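Local coordinates for Tlr1174 protein (Synechococcus elongatus, PDB 2OZT), which catalyses the dehydration of 2-succinyl-6-hydroxy-2,4-cyclohexadiene-1-carboxylate to 2-succinylbenzoate, a divalent-metal-dependent step on the way to phylloquinone, at residues A[59-64]-A[85-90]; A[8-13]-A[46-51]; A[31-36]-A[63-68]; A[307-312]-A[316-321]; A[253-258]-A[266-271]. All coordinates share one frame; numbering follows the deposited sequence.

Contact 1: residues A[59-64]-A[85-90]; sequences NADIAL and PAAQFG
Where D61 meets A87, helix 58-67 and helix 85-97 come so near each other that the two CA atoms lie 6.2 Å apart, a close spacing that a small residue on one side makes easy. A87 is that residue. Its methyl group points at the other helix and is met by two side chains one turn apart: CD2 of L64 lies 3.6 Å from CB of A87, and OD1 of D61 approaches the same CB to an equal distance. L64 holds its CG anti to the backbone N (chi1 175°), and this, with chi2 near 72°, brings CD2 against the methyl. Leucine suits the place because one branch lies against the alanine methyl while the residue also packs on L84. No hydrogen bond joins D61 to the facing helix within 85-90; its OD1 lies near OE2 of E56, a second acid, which accepts from the backbone N of A87, while OE1 of E56 accepts from that of A86. E56 thus takes up two N-H groups in the first turn of helix 85-97. Two carboxylates so close, buried beside a helix start, would probably raise the pKa of one of them.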
# COMPACT_ATOMS: atom_id res chain seq x y z
N ASN A 59 6.88 -17.00 -7.29
CA ASN A 59 7.60 -17.97 -8.15
C ASN A 59 8.08 -17.38 -9.45
O ASN A 59 9.19 -17.70 -9.93
CB ASN A 59 6.70 -19.19 -8.42
CG ASN A 59 6.55 -20.07 -7.21
OD1 ASN A 59 7.20 -19.88 -6.18
ND2 ASN A 59 5.62 -21.03 -7.30
N ALA A 60 7.30 -16.49 -10.03
CA ALA A 60 7.72 -15.85 -11.27
C ALA A 60 8.90 -14.88 -11.02
O ALA A 60 9.81 -14.75 -11.87
CB ALA A 60 6.53 -15.09 -11.89
N ASP A 61 8.91 -14.20 -9.88
CA ASP A 61 10.02 -13.31 -9.52
C ASP A 61 11.30 -14.13 -9.29
O ASP A 61 12.43 -13.70 -9.64
CB ASP A 61 9.69 -12.55 -8.24
CG ASP A 61 8.55 -11.55 -8.43
OD1 ASP A 61 8.42 -10.96 -9.53
OD2 ASP A 61 7.84 -11.32 -7.44
N ILE A 62 11.14 -15.32 -8.71
CA ILE A 62 12.29 -16.21 -8.45
C ILE A 62 12.88 -16.65 -9.79
O ILE A 62 14.13 -16.60 -9.99
CB ILE A 62 11.90 -17.46 -7.57
CG1 ILE A 62 11.67 -17.02 -6.14
CG2 ILE A 62 13.07 -18.49 -7.57
CD1 ILE A 62 10.84 -18.01 -5.33
N ALA A 63 12.03 -17.04 -10.72
CA ALA A 63 12.49 -17.44 -12.04
C ALA A 63 13.25 -16.28 -12.70
O ALA A 63 14.32 -16.47 -13.28
CB ALA A 63 11.34 -17.88 -12.90
N LEU A 64 12.71 -15.07 -12.60
CA LEU A 64 13.40 -13.88 -13.09
C LEU A 64 14.77 -13.76 -12.48
O LEU A 64 15.76 -13.57 -13.22
CB LEU A 64 12.60 -12.62 -12.71
CG LEU A 64 13.36 -11.34 -13.10
CD1 LEU A 64 13.38 -11.08 -14.62
CD2 LEU A 64 12.86 -10.15 -12.30
N PRO A 85 5.88 -6.21 -11.59
CA PRO A 85 6.15 -4.88 -11.02
C PRO A 85 6.82 -4.88 -9.66
O PRO A 85 7.62 -3.97 -9.38
CB PRO A 85 4.76 -4.23 -10.92
CG PRO A 85 3.79 -5.40 -10.93
CD PRO A 85 4.45 -6.48 -11.79
N ALA A 86 6.55 -5.86 -8.80
CA ALA A 86 7.31 -5.93 -7.53
C ALA A 86 8.81 -6.17 -7.78
O ALA A 86 9.64 -5.61 -7.06
CB ALA A 86 6.69 -6.99 -6.57
N ALA A 87 9.12 -7.00 -8.78
CA ALA A 87 10.53 -7.17 -9.16
C ALA A 87 11.13 -5.87 -9.68
O ALA A 87 12.28 -5.54 -9.31
CB ALA A 87 10.66 -8.28 -10.20
N GLN A 88 10.40 -5.13 -10.52
CA GLN A 88 10.85 -3.81 -10.96
C GLN A 88 11.14 -2.91 -9.75
O GLN A 88 12.18 -2.22 -9.70
CB GLN A 88 9.84 -3.13 -11.88
CG GLN A 88 9.53 -3.85 -13.20
CD GLN A 88 8.45 -3.10 -13.99
OE1 GLN A 88 7.33 -2.84 -13.48
NE2 GLN A 88 8.75 -2.80 -15.25
N PHE A 89 10.25 -2.88 -8.77
CA PHE A 89 10.48 -2.06 -7.57
C PHE A 89 11.72 -2.53 -6.84
O PHE A 89 12.59 -1.71 -6.45
CB PHE A 89 9.26 -2.16 -6.63
CG PHE A 89 9.52 -1.67 -5.23
CD1 PHE A 89 9.38 -0.33 -4.90
CD2 PHE A 89 9.95 -2.54 -4.22
CE1 PHE A 89 9.57 0.13 -3.61
CE2 PHE A 89 10.18 -2.09 -2.91
CZ PHE A 89 9.99 -0.75 -2.60
N GLY A 90 11.84 -3.84 -6.65
CA GLY A 90 12.99 -4.33 -5.88
C GLY A 90 14.33 -4.02 -6.52
O GLY A 90 15.24 -3.53 -5.82

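Contact 2: residues A[8-13]-A[46-51]; sequences RIYEEP and EIAPLP
The hydroxyl of Y10 donates a short hydrogen bond to the carboxylate of E46, OH to OE2 being 2.6 Å. It reaches OE2 on the anti side, 29° out of the carboxylate plane, and ring and carboxylate stand nearly perpendicular, their planes 86° apart. Beside this bond the methyl of A48 touches the hydroxyl, CB lying 3.5 Å from OH of Y10; a small residue leaves the phenol room to reach its acid. E46 gets there on an extended chain, with CG anti to the backbone N (chi1 175°), which carries the carboxylate from strand 42-47 toward strand 3-20, past strand 23-36 between them. In the next shell, Y32 of that middle strand stacks on the Y10 ring, and R304 hydrogen-bonds the Y10 hydroxyl. The backbone N of G276 holds OE2 of E46, and that of A279 holds OE1. A phenylalanine in place of Y10 would keep the ring but would probably leave OE2 of E46 without its phenol donor, and NH1 of R304 without this acceptor. Buried, with several N-H and O-H donors around it, the E46 carboxylate is probably kept as an anion, tying the N-terminal sheet to the chain near 276-279.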
# COMPACT_ATOMS: atom_id res chain seq x y z
N ARG A 8 18.06 -13.76 -1.83
CA ARG A 8 17.64 -14.77 -0.87
C ARG A 8 16.16 -14.69 -0.68
O ARG A 8 15.63 -13.59 -0.52
CB ARG A 8 18.30 -14.56 0.49
CG ARG A 8 19.83 -14.81 0.41
CD ARG A 8 20.61 -14.54 1.71
NE ARG A 8 22.04 -14.87 1.57
CZ ARG A 8 22.96 -14.77 2.55
NH1 ARG A 8 22.63 -14.36 3.76
NH2 ARG A 8 24.23 -15.10 2.31
N ILE A 9 15.50 -15.85 -0.65
CA ILE A 9 14.09 -15.93 -0.25
C ILE A 9 13.96 -15.72 1.24
O ILE A 9 14.87 -16.06 2.01
CB ILE A 9 13.48 -17.27 -0.65
CG1 ILE A 9 11.96 -17.13 -0.75
CG2 ILE A 9 13.87 -18.38 0.36
CD1 ILE A 9 11.25 -18.33 -1.40
N TYR A 10 12.82 -15.14 1.64
CA TYR A 10 12.42 -15.08 3.06
C TYR A 10 11.00 -15.57 3.20
O TYR A 10 10.26 -15.48 2.27
CB TYR A 10 12.59 -13.67 3.62
CG TYR A 10 11.56 -12.62 3.23
CD1 TYR A 10 10.30 -12.59 3.83
CD2 TYR A 10 11.86 -11.65 2.28
CE1 TYR A 10 9.38 -11.61 3.52
CE2 TYR A 10 10.93 -10.64 1.96
CZ TYR A 10 9.69 -10.63 2.58
OH TYR A 10 8.77 -9.63 2.28
N GLU A 11 10.67 -16.14 4.37
CA GLU A 11 9.28 -16.52 4.68
C GLU A 11 9.11 -16.23 6.16
O GLU A 11 9.58 -17.01 7.00
CB GLU A 11 9.00 -18.00 4.33
CG GLU A 11 7.59 -18.53 4.71
CD GLU A 11 7.04 -19.59 3.73
OE1 GLU A 11 7.38 -20.80 3.81
OE2 GLU A 11 6.23 -19.21 2.88
N GLU A 12 8.45 -15.11 6.48
CA GLU A 12 8.39 -14.54 7.82
C GLU A 12 6.98 -14.66 8.44
O GLU A 12 6.01 -14.16 7.89
CB GLU A 12 8.83 -13.07 7.76
CG GLU A 12 8.95 -12.39 9.10
CD GLU A 12 9.29 -10.92 8.98
OE1 GLU A 12 10.08 -10.55 8.05
OE2 GLU A 12 8.79 -10.15 9.83
N PRO A 13 6.86 -15.37 9.57
CA PRO A 13 5.55 -15.41 10.20
C PRO A 13 5.00 -14.01 10.56
O PRO A 13 5.76 -13.12 10.98
CB PRO A 13 5.82 -16.22 11.49
CG PRO A 13 6.99 -17.12 11.08
CD PRO A 13 7.85 -16.20 10.29
N GLU A 46 13.94 -5.20 -1.94
CA GLU A 46 12.99 -6.25 -1.56
C GLU A 46 11.91 -6.40 -2.61
O GLU A 46 11.31 -5.41 -3.04
CB GLU A 46 12.38 -5.90 -0.21
CG GLU A 46 11.28 -6.88 0.25
CD GLU A 46 10.77 -6.59 1.66
OE1 GLU A 46 11.31 -5.73 2.41
OE2 GLU A 46 9.72 -7.25 2.02
N ILE A 47 11.64 -7.65 -2.99
CA ILE A 47 10.57 -8.03 -3.94
C ILE A 47 9.56 -8.87 -3.19
O ILE A 47 9.85 -10.00 -2.77
CB ILE A 47 11.15 -8.90 -5.08
CG1 ILE A 47 12.30 -8.14 -5.79
CG2 ILE A 47 10.12 -9.35 -6.07
CD1 ILE A 47 13.07 -8.98 -6.81
N ALA A 48 8.35 -8.33 -2.98
CA ALA A 48 7.35 -9.03 -2.18
C ALA A 48 5.94 -8.87 -2.76
O ALA A 48 5.11 -8.22 -2.14
CB ALA A 48 7.39 -8.48 -0.74
N PRO A 49 5.64 -9.50 -3.90
CA PRO A 49 4.27 -9.43 -4.39
C PRO A 49 3.31 -10.03 -3.35
O PRO A 49 3.69 -10.89 -2.52
CB PRO A 49 4.30 -10.27 -5.65
CG PRO A 49 5.47 -11.27 -5.44
CD PRO A 49 6.49 -10.38 -4.72
N LEU A 50 2.08 -9.52 -3.34
CA LEU A 50 1.12 -9.93 -2.32
C LEU A 50 0.09 -10.88 -2.97
O LEU A 50 -0.54 -10.51 -3.93
CB LEU A 50 0.44 -8.67 -1.76
CG LEU A 50 -0.49 -8.79 -0.55
CD1 LEU A 50 0.25 -9.29 0.67
CD2 LEU A 50 -1.10 -7.43 -0.25
N PRO A 51 0.02 -12.15 -2.49
CA PRO A 51 -0.90 -13.12 -3.08
C PRO A 51 -2.32 -12.57 -3.21
O PRO A 51 -2.87 -12.02 -2.24
CB PRO A 51 -0.86 -14.28 -2.07
CG PRO A 51 0.62 -14.27 -1.57
CD PRO A 51 0.80 -12.74 -1.38

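Contact 3: residues A[31-36]-A[63-68]; sequences IYLRLE and ALCQQL
I31 and L33 of strand 23-36 meet C65 of helix 58-67, packing a helix on one face of the antiparallel sheet in the N-terminal domain, the alpha+beta capping domain of the enolase superfamily. The contact between the segments is apolar throughout. Two residues apart on the strand, I31 and L33 both point at the helix, and the thiol of C65 lies against a methyl of each: SG is 4.2 Å from CD1 of I31 and 4.4 Å from CD2 of L33. A cysteine fits well here, being small and only weakly polar; W7 of strand 3-20 also packs on it. The backbones stay well apart, 9.3 Å between the CA atoms of I31 and C65, so the branched side chains of the strand bridge most of the distance.

Charged groups occupy the other side of the strand. R34 gives NH1 to OE1 of E36 in a salt bridge of 2.9 Å, while its guanidinium forms a cation-pi contact with W319. In the last turn of the helix, the carbonyl O of L64 accepts from the backbone N of both Q67 and L68. The sulfur itself stands anti to the carbonyl carbon of C65 (chi1 -73°), which brings it against CD1 of I31.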
# COMPACT_ATOMS: atom_id res chain seq x y z
N ILE A 31 11.63 -11.80 -1.55
CA ILE A 31 13.05 -11.91 -1.89
C ILE A 31 13.75 -10.68 -1.43
O ILE A 31 13.25 -9.54 -1.62
CB ILE A 31 13.18 -12.00 -3.39
CG1 ILE A 31 12.70 -13.36 -3.93
CG2 ILE A 31 14.63 -11.77 -3.83
CD1 ILE A 31 12.42 -13.29 -5.44
N TYR A 32 14.92 -10.88 -0.81
CA TYR A 32 15.85 -9.75 -0.58
C TYR A 32 16.99 -9.79 -1.58
O TYR A 32 17.53 -10.86 -1.88
CB TYR A 32 16.45 -9.79 0.81
CG TYR A 32 15.44 -9.64 1.92
CD1 TYR A 32 14.49 -8.63 1.88
CD2 TYR A 32 15.42 -10.51 3.01
CE1 TYR A 32 13.56 -8.49 2.86
CE2 TYR A 32 14.48 -10.36 4.03
CZ TYR A 32 13.57 -9.33 3.95
OH TYR A 32 12.62 -9.17 4.96
N LEU A 33 17.34 -8.61 -2.09
CA LEU A 33 18.45 -8.44 -3.03
C LEU A 33 19.57 -7.71 -2.32
O LEU A 33 19.32 -6.76 -1.60
CB LEU A 33 18.06 -7.52 -4.19
CG LEU A 33 16.88 -8.01 -5.03
CD1 LEU A 33 16.45 -6.95 -6.04
CD2 LEU A 33 17.13 -9.31 -5.73
N ARG A 34 20.80 -8.18 -2.57
CA ARG A 34 22.01 -7.48 -2.07
C ARG A 34 22.95 -7.23 -3.23
O ARG A 34 23.36 -8.18 -3.88
CB ARG A 34 22.67 -8.32 -1.00
CG ARG A 34 23.96 -7.65 -0.40
CD ARG A 34 24.62 -8.58 0.58
NE ARG A 34 25.77 -7.99 1.32
CZ ARG A 34 27.01 -7.92 0.84
NH1 ARG A 34 27.32 -8.32 -0.39
NH2 ARG A 34 27.96 -7.38 1.61
N LEU A 35 23.30 -5.94 -3.45
CA LEU A 35 24.09 -5.49 -4.61
C LEU A 35 25.41 -4.98 -4.05
O LEU A 35 25.43 -4.39 -3.00
CB LEU A 35 23.35 -4.36 -5.32
CG LEU A 35 22.39 -4.77 -6.43
CD1 LEU A 35 21.29 -5.73 -5.91
CD2 LEU A 35 21.78 -3.54 -7.10
N GLU A 36 26.52 -5.28 -4.72
CA GLU A 36 27.80 -4.77 -4.23
C GLU A 36 28.66 -4.36 -5.41
O GLU A 36 28.81 -5.12 -6.36
CB GLU A 36 28.50 -5.81 -3.37
CG GLU A 36 29.85 -5.31 -2.72
CD GLU A 36 30.47 -6.30 -1.77
OE1 GLU A 36 29.82 -7.26 -1.32
OE2 GLU A 36 31.68 -6.13 -1.43
N ALA A 63 12.03 -17.04 -10.72
CA ALA A 63 12.49 -17.44 -12.04
C ALA A 63 13.25 -16.28 -12.70
O ALA A 63 14.32 -16.47 -13.28
CB ALA A 63 11.34 -17.88 -12.90
N LEU A 64 12.71 -15.07 -12.60
CA LEU A 64 13.40 -13.88 -13.09
C LEU A 64 14.77 -13.76 -12.48
O LEU A 64 15.76 -13.57 -13.22
CB LEU A 64 12.60 -12.62 -12.71
CG LEU A 64 13.36 -11.34 -13.10
CD1 LEU A 64 13.38 -11.08 -14.62
CD2 LEU A 64 12.86 -10.15 -12.30
N CYS A 65 14.88 -13.87 -11.15
CA CYS A 65 16.18 -13.75 -10.50
C CYS A 65 17.16 -14.78 -11.04
O CYS A 65 18.34 -14.50 -11.18
CB CYS A 65 16.07 -13.87 -8.99
SG CYS A 65 15.31 -12.35 -8.30
N GLN A 66 16.67 -15.98 -11.36
CA GLN A 66 17.58 -17.04 -11.83
C GLN A 66 17.96 -16.87 -13.29
O GLN A 66 18.94 -17.49 -13.75
CB GLN A 66 16.93 -18.43 -11.61
CG GLN A 66 16.79 -18.71 -10.15
CD GLN A 66 16.37 -20.11 -9.85
OE1 GLN A 66 15.43 -20.65 -10.44
NE2 GLN A 66 17.06 -20.72 -8.90
N GLN A 67 17.22 -16.05 -14.02
CA GLN A 67 17.48 -15.82 -15.45
C GLN A 67 18.40 -14.64 -15.70
O GLN A 67 19.07 -14.59 -16.75
CB GLN A 67 16.17 -15.58 -16.21
CG GLN A 67 15.28 -16.82 -16.39
CD GLN A 67 13.82 -16.44 -16.52
OE1 GLN A 67 13.48 -15.27 -16.77
NE2 GLN A 67 12.93 -17.43 -16.34
N LEU A 68 18.46 -13.69 -14.77
CA LEU A 68 19.32 -12.50 -14.96
C LEU A 68 20.80 -12.81 -14.90
O LEU A 68 21.22 -13.71 -14.17
CB LEU A 68 19.00 -11.46 -13.89
CG LEU A 68 17.64 -10.81 -14.06
CD1 LEU A 68 17.31 -10.04 -12.75
CD2 LEU A 68 17.59 -9.86 -15.25

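Contact 4: residues A[307-312]-A[316-321]; sequences PLLTTL and ERLWER
L312 and E316 are joined by the one hydrogen bond between the segments, a backbone bond of 3.1 Å from N of E316 to O of L312. It is nearly straight at the hydrogen (163°) and lies in the carbonyl plane, as expected of an i to i+4 bond in the opening turn of helix 312-320. CG of E316 rests 3.8 Å from the same L312 O. The chain of E316 then bends at chi2 (-79°), and its carboxylate finds partners in the sheet: OE2 pairs with R34, OE1 with the hydroxyl of Y44. On the side facing helix 277-290, L309 closes the preceding loop over the helix, CD1 meeting CD2 of L318 at 4.3 Å. Leucine suits L309, which also packs on A277 and I278 of helix 277-290 and so lies between two helices.

The outer side is looser. NH1 of the exposed R317 stays 4.2 Å from OG1 of T311, too far for a hydrogen bond, and approaches it obliquely. T311 has a nearer task as N-cap: with OG1 placed between the backbone N and the carbonyl carbon (chi1 66°), its hydroxyl accepts from the N of A314. Together, the cap and the backbone bond satisfy polar groups in the first turn, while the carboxylate of E316 fastens this C-terminal helix to the N-terminal sheet.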
# COMPACT_ATOMS: atom_id res chain seq x y z
N PRO A 307 10.39 -2.10 11.52
CA PRO A 307 10.99 -0.81 11.85
C PRO A 307 11.97 -0.35 10.77
O PRO A 307 12.73 -1.16 10.21
CB PRO A 307 11.71 -1.10 13.18
CG PRO A 307 10.87 -2.24 13.78
CD PRO A 307 10.60 -3.10 12.59
N LEU A 308 11.93 0.94 10.45
CA LEU A 308 12.82 1.47 9.42
C LEU A 308 14.29 1.26 9.79
O LEU A 308 14.66 1.35 10.98
CB LEU A 308 12.53 2.94 9.12
CG LEU A 308 11.07 3.28 8.81
CD1 LEU A 308 11.01 4.70 8.33
CD2 LEU A 308 10.48 2.33 7.75
N LEU A 309 15.09 1.00 8.78
CA LEU A 309 16.51 0.71 8.94
C LEU A 309 17.32 2.00 8.92
O LEU A 309 17.29 2.74 7.95
CB LEU A 309 16.95 -0.22 7.82
CG LEU A 309 16.20 -1.57 7.83
CD1 LEU A 309 16.42 -2.28 6.51
CD2 LEU A 309 16.67 -2.44 8.96
N THR A 310 18.07 2.23 10.00
CA THR A 310 18.76 3.52 10.21
C THR A 310 20.29 3.44 10.08
O THR A 310 20.97 4.46 10.12
CB THR A 310 18.38 4.16 11.57
OG1 THR A 310 18.84 3.33 12.64
CG2 THR A 310 16.87 4.35 11.69
N THR A 311 20.81 2.22 9.94
CA THR A 311 22.25 2.00 9.82
C THR A 311 22.52 0.96 8.74
O THR A 311 21.69 0.10 8.47
CB THR A 311 22.88 1.50 11.15
OG1 THR A 311 22.37 0.20 11.47
CG2 THR A 311 22.62 2.46 12.31
N LEU A 312 23.69 1.05 8.11
CA LEU A 312 24.09 0.05 7.12
C LEU A 312 24.27 -1.34 7.76
O LEU A 312 23.89 -2.36 7.16
CB LEU A 312 25.36 0.50 6.39
CG LEU A 312 25.88 -0.26 5.16
CD1 LEU A 312 24.79 -0.77 4.22
CD2 LEU A 312 26.84 0.65 4.40
N GLU A 316 22.89 -5.29 6.95
CA GLU A 316 23.78 -6.45 6.92
C GLU A 316 23.33 -7.54 7.90
O GLU A 316 23.38 -8.72 7.55
CB GLU A 316 25.23 -6.06 7.16
CG GLU A 316 25.90 -5.39 5.93
CD GLU A 316 26.36 -6.37 4.82
OE1 GLU A 316 25.57 -7.25 4.33
OE2 GLU A 316 27.53 -6.24 4.39
N ARG A 317 22.87 -7.16 9.09
CA ARG A 317 22.31 -8.12 10.07
C ARG A 317 21.10 -8.85 9.50
O ARG A 317 20.97 -10.07 9.65
CB ARG A 317 21.89 -7.43 11.37
CG ARG A 317 23.03 -7.02 12.32
CD ARG A 317 22.49 -6.56 13.69
NE ARG A 317 22.74 -5.14 13.95
CZ ARG A 317 21.81 -4.18 13.98
NH1 ARG A 317 22.18 -2.92 14.23
NH2 ARG A 317 20.53 -4.45 13.75
N LEU A 318 20.22 -8.10 8.82
CA LEU A 318 18.99 -8.67 8.29
C LEU A 318 19.38 -9.71 7.25
O LEU A 318 18.90 -10.84 7.26
CB LEU A 318 18.12 -7.56 7.67
CG LEU A 318 16.65 -7.82 7.36
CD1 LEU A 318 15.87 -8.32 8.59
CD2 LEU A 318 16.03 -6.54 6.90
N TRP A 319 20.30 -9.32 6.36
CA TRP A 319 20.77 -10.20 5.30
C TRP A 319 21.44 -11.47 5.87
O TRP A 319 21.15 -12.57 5.41
CB TRP A 319 21.74 -9.44 4.38
CG TRP A 319 22.35 -10.27 3.30
CD1 TRP A 319 23.62 -10.82 3.29
CD2 TRP A 319 21.76 -10.65 2.06
NE1 TRP A 319 23.82 -11.53 2.14
CE2 TRP A 319 22.70 -11.44 1.36
CE3 TRP A 319 20.50 -10.41 1.46
CZ2 TRP A 319 22.45 -11.98 0.10
CZ3 TRP A 319 20.26 -10.94 0.21
CH2 TRP A 319 21.23 -11.70 -0.47
N GLU A 320 22.33 -11.29 6.84
CA GLU A 320 23.11 -12.42 7.37
C GLU A 320 22.25 -13.39 8.18
O GLU A 320 22.52 -14.60 8.23
CB GLU A 320 24.30 -11.90 8.17
CG GLU A 320 25.38 -11.38 7.23
CD GLU A 320 26.51 -10.64 7.92
OE1 GLU A 320 26.43 -10.41 9.15
OE2 GLU A 320 27.47 -10.27 7.21
N ARG A 321 21.19 -12.86 8.79
CA ARG A 321 20.23 -13.64 9.56
C ARG A 321 19.60 -14.74 8.71
O ARG A 321 19.04 -15.69 9.26
CB ARG A 321 19.15 -12.70 10.09
CG ARG A 321 18.49 -13.10 11.40
CD ARG A 321 18.01 -11.84 12.17
NE ARG A 321 17.00 -11.08 11.44
CZ ARG A 321 15.68 -11.29 11.52
NH1 ARG A 321 15.20 -12.24 12.32
NH2 ARG A 321 14.84 -10.54 10.82

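Contact 5: residues A[253-258]-A[266-271]; sequences DSLSLL and QRLVFS
L255 of helix 252-260 makes the apolar contact with strand 268-270, chiefly through CD2, with CD1 also near L268. Against the aromatic partner, F270, the CD2 methyl lies at the ring edge, near the ring plane, 3.7 Å from CE1 and 3.9 Å from CZ. The two side chains advance from opposite directions, with CG of L255 anti to its backbone N (chi1 -174°), a setting that carries the branch away from the helix toward the strand. Against its aliphatic partner the same CD2 lies 4.2 Å from CD1 of L268. Leucine serves well, since its forked end can reach both strand residues across backbones 10.4 Å apart, measured between the CA atoms of L255 and L268. L263 and F249 pack on L255 as well, and the ring of F270 meets that of W290 with nearly parallel planes.

No hydrogen bond crosses between the segments; S256 OG of the helix bonds NE1 of W290. V269 is bonded through its backbone to F242 and I244, which sets the strand beside 241-244.

A helix packed by aliphatic and aromatic side chains on a parallel strand of the barrel is the basic pattern of the TIM-barrel-like C-terminal domain of the enolase superfamily. Its active site is close by: the side chain of F270 lies about 8 Å from that of K245, the predicted proton acceptor.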
# COMPACT_ATOMS: atom_id res chain seq x y z
N ASP A 253 9.94 5.31 -10.65
CA ASP A 253 10.00 6.38 -11.68
C ASP A 253 8.73 6.42 -12.49
O ASP A 253 8.34 7.47 -13.02
CB ASP A 253 11.20 6.22 -12.61
CG ASP A 253 12.50 6.66 -11.98
OD1 ASP A 253 12.50 7.31 -10.91
OD2 ASP A 253 13.56 6.35 -12.60
N SER A 254 8.01 5.29 -12.58
CA SER A 254 6.72 5.29 -13.30
C SER A 254 5.62 6.10 -12.58
O SER A 254 4.77 6.68 -13.24
CB SER A 254 6.22 3.87 -13.55
OG SER A 254 7.10 3.16 -14.42
N LEU A 255 5.68 6.17 -11.25
CA LEU A 255 4.68 7.01 -10.55
C LEU A 255 5.03 8.46 -10.82
O LEU A 255 4.18 9.26 -11.13
CB LEU A 255 4.73 6.69 -9.05
CG LEU A 255 3.60 7.43 -8.33
CD1 LEU A 255 2.19 6.95 -8.71
CD2 LEU A 255 3.80 7.28 -6.85
N SER A 256 6.30 8.81 -10.75
CA SER A 256 6.67 10.20 -11.00
C SER A 256 6.28 10.64 -12.41
O SER A 256 5.88 11.79 -12.61
CB SER A 256 8.18 10.36 -10.84
OG SER A 256 8.55 10.11 -9.50
N LEU A 257 6.49 9.75 -13.39
CA LEU A 257 6.05 10.04 -14.76
C LEU A 257 4.54 10.28 -14.84
O LEU A 257 4.11 11.26 -15.48
CB LEU A 257 6.49 8.90 -15.69
CG LEU A 257 6.16 9.15 -17.16
CD1 LEU A 257 6.89 10.41 -17.62
CD2 LEU A 257 6.70 7.94 -17.90
N LEU A 258 3.75 9.42 -14.20
CA LEU A 258 2.30 9.61 -14.16
C LEU A 258 1.93 10.95 -13.55
O LEU A 258 1.03 11.62 -14.03
CB LEU A 258 1.62 8.46 -13.40
CG LEU A 258 1.41 7.16 -14.16
CD1 LEU A 258 1.13 5.99 -13.23
CD2 LEU A 258 0.26 7.34 -15.17
N GLN A 266 -2.41 15.14 -4.94
CA GLN A 266 -3.37 15.22 -3.83
C GLN A 266 -4.34 14.04 -3.78
O GLN A 266 -4.95 13.83 -2.76
CB GLN A 266 -4.11 16.56 -3.93
CG GLN A 266 -5.06 16.92 -2.74
CD GLN A 266 -6.41 16.25 -2.79
OE1 GLN A 266 -6.91 15.89 -3.88
NE2 GLN A 266 -7.02 16.05 -1.61
N ARG A 267 -4.46 13.30 -4.87
CA ARG A 267 -5.36 12.15 -4.88
C ARG A 267 -4.67 10.83 -4.49
O ARG A 267 -5.29 9.78 -4.53
CB ARG A 267 -6.02 12.02 -6.26
CG ARG A 267 -7.11 13.11 -6.51
CD ARG A 267 -8.17 13.07 -5.46
NE ARG A 267 -9.43 13.59 -5.99
CZ ARG A 267 -10.12 14.61 -5.47
NH1 ARG A 267 -9.70 15.23 -4.37
NH2 ARG A 267 -11.25 15.00 -6.05
N LEU A 268 -3.38 10.87 -4.13
CA LEU A 268 -2.64 9.65 -3.71
C LEU A 268 -2.65 9.43 -2.20
O LEU A 268 -2.48 10.37 -1.41
CB LEU A 268 -1.16 9.72 -4.15
CG LEU A 268 -0.96 9.94 -5.65
CD1 LEU A 268 0.52 9.78 -5.94
CD2 LEU A 268 -1.78 8.97 -6.52
N VAL A 269 -2.77 8.15 -1.85
CA VAL A 269 -2.56 7.70 -0.47
C VAL A 269 -1.58 6.52 -0.57
O VAL A 269 -1.83 5.56 -1.30
CB VAL A 269 -3.88 7.22 0.16
CG1 VAL A 269 -3.62 6.59 1.54
CG2 VAL A 269 -4.83 8.42 0.32
N PHE A 270 -0.45 6.62 0.13
CA PHE A 270 0.50 5.54 0.06
C PHE A 270 0.30 4.53 1.19
O PHE A 270 0.20 4.92 2.34
CB PHE A 270 1.92 6.14 0.17
CG PHE A 270 2.30 6.98 -1.01
CD1 PHE A 270 2.93 6.40 -2.09
CD2 PHE A 270 2.08 8.35 -1.02
CE1 PHE A 270 3.28 7.17 -3.23
CE2 PHE A 270 2.40 9.13 -2.14
CZ PHE A 270 3.04 8.53 -3.22
N SER A 271 0.27 3.24 0.82
CA SER A 271 -0.02 2.20 1.80
C SER A 271 0.86 1.00 1.72
O SER A 271 1.66 0.83 0.78
CB SER A 271 -1.49 1.77 1.65
OG SER A 271 -1.65 0.92 0.56

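How the contacts relate
Contacts 1, 2 and 3 gather in the N-terminal domain, their centres 8 to 13 Å apart. Contacts 1 and 3 share helix 58-67, and contacts 2 and 3 reach one antiparallel sheet through strands 3-20, 23-36 and 42-47. Along the chain contacts 2 and 3 alternate their segments, whereas contact 2 closes before contact 1 opens. Contact 5 comes next, in the barrel domain, its centre 21 Å or more from those of the others. Contact 4 closes the series near the C-terminus and returns to the N-terminal sheet, touching contact 3 through R34 and E316. First and last parts of the chain thus build one capping unit beside the catalytic barrel, within a monomer.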